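Local structure of histidine kinase (Caulobacter vibrioides, 6TNE) at residues 28-32 / 33-37; 51-54 / 55-58; 63-66 / 67-71. The protein is a hybrid histidine kinase of cyclic di-GMP-linked signalling whose receiver domain, the part described here, probably accepts the phosphoryl group. One frame throughout, in Å; residues are numbered along the deposited sequence. Where two conformers were deposited one is given.

Contact 1 of 3, residues 28-32 / 33-37; sequences LEAAD and GEEAL
Asp32 caps the amide of Glu35, and the Glu35 carboxylate reaches back to the amide of Ala31, where strand 26-30 gives way to helix 33-42, a compact example of how a helix start is closed by its own side chains. Asp32 is the N-cap: its OD1 takes the amide of Glu35 at 2.9 Å from OD1 to N, almost straight and met nearly along the C-O axis. The answering bond runs the other way, from Ala31 N to Glu35 OE2 at 2.8 Å, with the donor lying above the carboxylate plane, about 50° out of it. Because it ends on the residue before the N-cap, this pair falls just short of a classical capping box. The first helical turn is closed by the backbone hydrogen bond from Ala36 N to Asp32 O (3.0 Å), in the carbonyl plane.

These groups are placed by contrasting chains. Asp32 has CG between its backbone N and carbonyl carbon (chi1 57°), which folds OD1 back over the amides of the opening turn, whereas Glu35 has CG anti to the backbone N (chi1 178°) and the rest extended, which lays the chain over Ala30 and brings OE2 to Ala31 N. A water donates to both Asp32 OD2 and Glu35 OE2, bridging the two carboxylates. Ala30 CB meets Ala36 CB at 3.9 Å, a small apolar contact beside the polar network. Farther out, Glu34 crosses Asp32 at about a right angle and sends OE1 to the amide of Ile59, and Glu29 turns to Arg13 and Arg21.

Three acidic side chains thus crowd one helix start, with Asp32 OD1 and Glu34 OE2 4.0 Å apart. Their mutual repulsion is probably moderated by the backbone amides and the bridging water, and the helix dipole should favour negative charge at this end.

Contact 2 of 3, residues 51-54 / 55-58; sequences ISDV and IMPG
Ile55 follows Val54 out of strand 49-53, and its side chain leans on that neighbour, CD1 lying 3.7 Å from Val54 CG1 where the two branches meet at a slant. Its backbone matters more. The amide N donates to a water that in turn donates to Asp53 OD1, the water-to-OD1 distance being 2.6 Å, so the carboxylate is tied to the loop through solvent. The carbonyl faces the other branch: Ile55 O stands 3.0 Å from Asp53 OD2, and since both atoms are acceptors this closeness is not a bond.

Met56 then turns back toward the strand. Its chain and that of Asp53 slide past each other in opposite directions, with CG 3.7 Å from Asp53 CB. A bend at the last torsion (chi3 -75°) brings the methyl CE down to the strand end, 3.5 Å from Asp53 O and 3.6 Å from Ser52 OG. That hydroxyl is already engaged, donating to Asp53 O at 2.9 Å from OG, so the methyl lies against a hydroxyl and a carbonyl already bonded to each other. Val6 and Asp8 also touch Met56. Beyond it, Pro57 carries the loop past Asp8.

Asp53 itself receives a weak bond from Val54 N on OD1, the oxygen that also pairs with Lys103, while OD2 lies near Glu7 and Asp8. An aspartate at the C-terminal end of strand 49-53, with an acidic pair and a lysine around it, matches the phosphoacceptor site of receiver domains, and Asp53 is probably that residue. In relatives such as CheY the carbonyl two residues further on helps to bind magnesium; the approach of Ile55 O to Asp53 OD2 is consistent with such a site, where two acceptors would share a cation.

Contact 3 of 3, residues 63-66 / 67-71; sequences TLLK and KARGY
Thr63 and Lys67 lie side by side one turn apart and point the same way. CE of the lysine touches the threonine methyl CG2 at 3.9 Å, while its CG and CD pass over the Thr63 carbonyl oxygen; the hydroxyl of Thr63 turns aside to Asp60. Leu65 and Arg69 make a second such pair. Both set CG opposite the backbone N (chi1 178° and -166°), which sends the chains off the same way, and the arginine then bends at chi2 and chi3. In the conformer described, one of two deposited, Leu65 CD1 sits over one face of the guanidinium, 3.8 Å from Arg69 NE. Leu64 CD1 meets Ala68 CB at 4.0 Å. The backbone changes along the helix: Lys67 N binds Thr63 O at 3.0 Å, and Ala68 N binds Leu64 O and, weakly, Leu65 O, which also receives a weak bond from Arg69 N. The helix kinks where the amides of Gly70 and Tyr71 lack bonds to the preceding turn.

Within the crossover from strand 49-53 to strand 77-81, Leu64 and Ala68 face helix 33-42 through Ala36 and Leu37. Leu65 instead rests on Val77 and Phe79 of the sheet, and Arg69 reaches the backbone of Ala75.

Overall arrangement
All three contacts belong to one receiver domain, a parallel five-stranded sheet in the order 2-1-3-4-5 with helices on both faces, and they follow one another in series along the chain. Contacts 1 and 2 sit at the C-terminal ends of strands 26-30 and 49-53, their centres about 9 Å apart, and meet where Glu34 packs on Gly58. Contact 3 lies on helix 61-72, its centre about 12 Å from that of contact 1 and 13 Å from that of contact 2. Leu64 links the three, touching Gly33, Ala36 and Ser52. The probable phosphorylation site of contact 2 lies beside the capped start of helix 33-42, while helix 61-72 touches its strand through Leu64.

Contact 1 of 3, residues 28-32 / 33-37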
# COMPACT_ATOMS: atom_id res chain seq x y z
N LEU A 28 0.26 -6.70 -5.15
CA LEU A 28 0.32 -6.04 -6.44
C LEU A 28 1.22 -4.83 -6.24
O LEU A 28 0.89 -3.92 -5.47
CB LEU A 28 -1.08 -5.56 -6.82
CG LEU A 28 -2.15 -6.65 -6.95
CD1 LEU A 28 -3.48 -6.10 -7.42
CD2 LEU A 28 -1.70 -7.73 -7.92
N GLU A 29 2.31 -4.78 -6.94
CA GLU A 29 3.30 -3.72 -6.75
C GLU A 29 3.10 -2.60 -7.75
O GLU A 29 2.81 -2.86 -8.94
CB GLU A 29 4.70 -4.29 -6.94
CG GLU A 29 5.12 -5.22 -5.81
CD GLU A 29 6.50 -5.82 -6.08
OE1 GLU A 29 7.50 -5.06 -6.09
OE2 GLU A 29 6.57 -7.05 -6.30
N ALA A 30 3.34 -1.37 -7.31
CA ALA A 30 3.34 -0.22 -8.19
C ALA A 30 4.50 0.67 -7.78
O ALA A 30 4.81 0.78 -6.58
CB ALA A 30 2.00 0.54 -8.08
N ALA A 31 5.12 1.36 -8.74
CA ALA A 31 6.22 2.24 -8.45
C ALA A 31 5.81 3.70 -8.38
O ALA A 31 6.63 4.54 -8.02
CB ALA A 31 7.33 2.10 -9.49
N ASP A 32 4.57 4.02 -8.72
CA ASP A 32 4.12 5.40 -8.68
C ASP A 32 2.61 5.42 -8.64
O ASP A 32 1.93 4.40 -8.82
CB ASP A 32 4.66 6.28 -9.81
CG ASP A 32 4.32 5.77 -11.13
OD1 ASP A 32 3.21 5.38 -11.44
OD2 ASP A 32 5.23 5.75 -11.94
N GLY A 33 2.06 6.61 -8.37
CA GLY A 33 0.63 6.73 -8.21
C GLY A 33 -0.15 6.52 -9.47
O GLY A 33 -1.26 6.01 -9.44
N GLU A 34 0.40 6.94 -10.60
CA GLU A 34 -0.30 6.77 -11.84
C GLU A 34 -0.50 5.26 -12.17
O GLU A 34 -1.59 4.82 -12.56
CB GLU A 34 0.42 7.67 -12.86
CG GLU A 34 0.38 9.28 -12.41
CD GLU A 34 1.48 9.92 -11.37
OE1 GLU A 34 1.51 11.17 -11.17
OE2 GLU A 34 2.33 9.27 -10.75
N GLU A 35 0.55 4.44 -11.96
CA GLU A 35 0.41 2.99 -12.11
C GLU A 35 -0.57 2.43 -11.09
O GLU A 35 -1.43 1.60 -11.41
CB GLU A 35 1.78 2.37 -11.87
CG GLU A 35 1.77 0.89 -11.94
CD GLU A 35 3.14 0.22 -11.75
OE1 GLU A 35 3.21 -0.99 -11.97
OE2 GLU A 35 4.15 0.86 -11.37
N ALA A 36 -0.46 2.88 -9.83
CA ALA A 36 -1.35 2.40 -8.78
C ALA A 36 -2.80 2.67 -9.10
O ALA A 36 -3.67 1.86 -8.79
CB ALA A 36 -0.95 2.99 -7.45
N LEU A 37 -3.09 3.85 -9.66
CA LEU A 37 -4.48 4.19 -9.97
C LEU A 37 -5.06 3.24 -11.01
O LEU A 37 -6.22 2.85 -10.91
CB LEU A 37 -4.53 5.65 -10.43
CG LEU A 37 -5.91 6.24 -10.58
CD1 LEU A 37 -6.74 6.15 -9.31
CD2 LEU A 37 -5.72 7.70 -11.01
O HOH W 1 5.19 2.89 -12.94

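Contact 2 of 3, residues 51-54 / 55-58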
# COMPACT_ATOMS: atom_id res chain seq x y z
N ILE A 51 -1.02 0.01 0.72
CA ILE A 51 0.16 0.49 1.42
C ILE A 51 0.86 1.42 0.45
O ILE A 51 1.13 1.01 -0.68
CB ILE A 51 1.11 -0.64 1.83
CG1 ILE A 51 0.40 -1.64 2.74
CG2 ILE A 51 2.33 -0.02 2.54
CD1 ILE A 51 1.27 -2.86 3.08
N SER A 52 1.10 2.67 0.83
CA SER A 52 1.73 3.60 -0.10
C SER A 52 2.75 4.46 0.59
O SER A 52 2.51 4.98 1.70
CB SER A 52 0.68 4.53 -0.72
OG SER A 52 1.24 5.38 -1.71
N ASP A 53 3.88 4.67 -0.08
CA ASP A 53 4.80 5.74 0.29
C ASP A 53 4.09 7.08 0.15
O ASP A 53 3.14 7.23 -0.62
CB ASP A 53 6.04 5.67 -0.63
CG ASP A 53 7.28 6.38 -0.08
OD1 ASP A 53 7.27 6.81 1.09
OD2 ASP A 53 8.25 6.59 -0.86
N VAL A 54 4.52 8.05 0.95
CA VAL A 54 3.93 9.39 0.91
C VAL A 54 4.51 10.21 -0.22
O VAL A 54 3.76 10.73 -1.06
CB VAL A 54 4.04 10.07 2.30
CG1 VAL A 54 3.53 11.52 2.22
CG2 VAL A 54 3.26 9.26 3.32
N ILE A 55 5.83 10.36 -0.25
CA ILE A 55 6.49 11.22 -1.22
C ILE A 55 7.10 10.31 -2.29
O ILE A 55 7.88 9.40 -1.98
CB ILE A 55 7.60 12.04 -0.56
CG1 ILE A 55 7.01 12.91 0.55
CG2 ILE A 55 8.34 12.84 -1.62
CD1 ILE A 55 5.75 13.71 0.15
N MET A 56 6.68 10.48 -3.54
CA MET A 56 7.11 9.65 -4.67
C MET A 56 7.18 10.54 -5.89
O MET A 56 6.40 11.49 -5.99
CB MET A 56 6.09 8.55 -4.97
CG MET A 56 5.89 7.55 -3.84
SD MET A 56 4.70 6.30 -4.29
CE MET A 56 3.14 7.17 -4.15
N PRO A 57 8.07 10.26 -6.84
CA PRO A 57 7.98 10.98 -8.13
C PRO A 57 6.55 10.84 -8.67
O PRO A 57 5.97 9.74 -8.65
CB PRO A 57 9.01 10.26 -9.00
CG PRO A 57 10.03 9.66 -8.03
CD PRO A 57 9.19 9.28 -6.79
N GLY A 58 5.97 11.96 -9.13
CA GLY A 58 4.57 11.98 -9.49
C GLY A 58 3.69 12.38 -8.31
O GLY A 58 4.15 13.04 -7.37
O HOH W 2 7.68 9.26 1.85

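Contact 3 of 3, residues 63-66 / 67-71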
# COMPACT_ATOMS: atom_id res chain seq x y z
N THR A 63 -2.64 12.06 -2.33
CA THR A 63 -3.35 12.38 -3.57
C THR A 63 -3.81 11.13 -4.29
O THR A 63 -4.94 11.08 -4.81
CB THR A 63 -2.47 13.28 -4.44
OG1 THR A 63 -2.19 14.50 -3.75
CG2 THR A 63 -3.13 13.57 -5.79
N LEU A 64 -2.95 10.11 -4.34
CA LEU A 64 -3.36 8.82 -4.87
C LEU A 64 -4.59 8.33 -4.13
O LEU A 64 -5.55 7.87 -4.77
CB LEU A 64 -2.21 7.82 -4.75
CG LEU A 64 -2.63 6.35 -4.95
CD1 LEU A 64 -3.16 6.11 -6.39
CD2 LEU A 64 -1.42 5.46 -4.66
N LEU A 65 -4.61 8.42 -2.80
CA LEU A 65 -5.78 7.96 -2.06
C LEU A 65 -7.02 8.73 -2.48
O LEU A 65 -8.09 8.16 -2.66
CB LEU A 65 -5.53 8.11 -0.56
CG LEU A 65 -6.72 7.70 0.31
CD1 LEU A 65 -7.08 6.23 -0.04
CD2 LEU A 65 -6.42 7.88 1.78
N LYS A 66 -6.90 10.04 -2.64
CA LYS A 66 -8.07 10.81 -3.05
C LYS A 66 -8.60 10.33 -4.40
O LYS A 66 -9.81 10.24 -4.60
CB LYS A 66 -7.68 12.26 -3.11
CG LYS A 66 -7.79 12.92 -1.74
CD LYS A 66 -9.26 13.01 -1.32
CE LYS A 66 -9.49 13.83 -0.05
NZ LYS A 66 -10.68 13.35 0.72
N LYS A 67 -7.71 10.01 -5.32
CA LYS A 67 -8.13 9.56 -6.63
C LYS A 67 -8.61 8.12 -6.66
O LYS A 67 -9.46 7.76 -7.49
CB LYS A 67 -6.99 9.74 -7.62
CG LYS A 67 -6.62 11.17 -7.85
CD LYS A 67 -5.46 11.28 -8.81
CE LYS A 67 -5.03 12.71 -9.05
NZ LYS A 67 -6.11 13.48 -9.71
N ALA A 68 -8.10 7.30 -5.75
CA ALA A 68 -8.30 5.85 -5.81
C ALA A 68 -9.28 5.35 -4.78
O ALA A 68 -9.68 4.21 -4.85
CB ALA A 68 -6.98 5.11 -5.61
N ARG A 69 -9.71 6.20 -3.83
CA ARG A 69 -10.53 5.73 -2.73
C ARG A 69 -11.80 5.04 -3.19
O ARG A 69 -12.18 4.02 -2.62
CB ARG A 69 -10.87 6.92 -1.81
CG ARG A 69 -11.44 6.61 -0.44
CD ARG A 69 -10.93 5.29 0.05
NE ARG A 69 -10.49 5.29 1.45
CZ ARG A 69 -10.28 4.16 2.10
NH1 ARG A 69 -9.87 4.17 3.37
NH2 ARG A 69 -10.47 3.02 1.45
N GLY A 70 -12.44 5.58 -4.23
CA GLY A 70 -13.66 4.95 -4.76
C GLY A 70 -13.41 3.52 -5.24
O GLY A 70 -14.19 2.60 -4.97
N TYR A 71 -12.28 3.28 -5.95
CA TYR A 71 -11.98 1.92 -6.41
C TYR A 71 -11.64 1.02 -5.24
O TYR A 71 -11.87 -0.19 -5.30
CB TYR A 71 -10.80 1.94 -7.39
CG TYR A 71 -11.01 2.84 -8.56
CD1 TYR A 71 -12.19 2.77 -9.33
CD2 TYR A 71 -10.01 3.73 -8.92
CE1 TYR A 71 -12.34 3.60 -10.46
CE2 TYR A 71 -10.16 4.56 -10.03
CZ TYR A 71 -11.36 4.51 -10.75
OH TYR A 71 -11.49 5.33 -11.84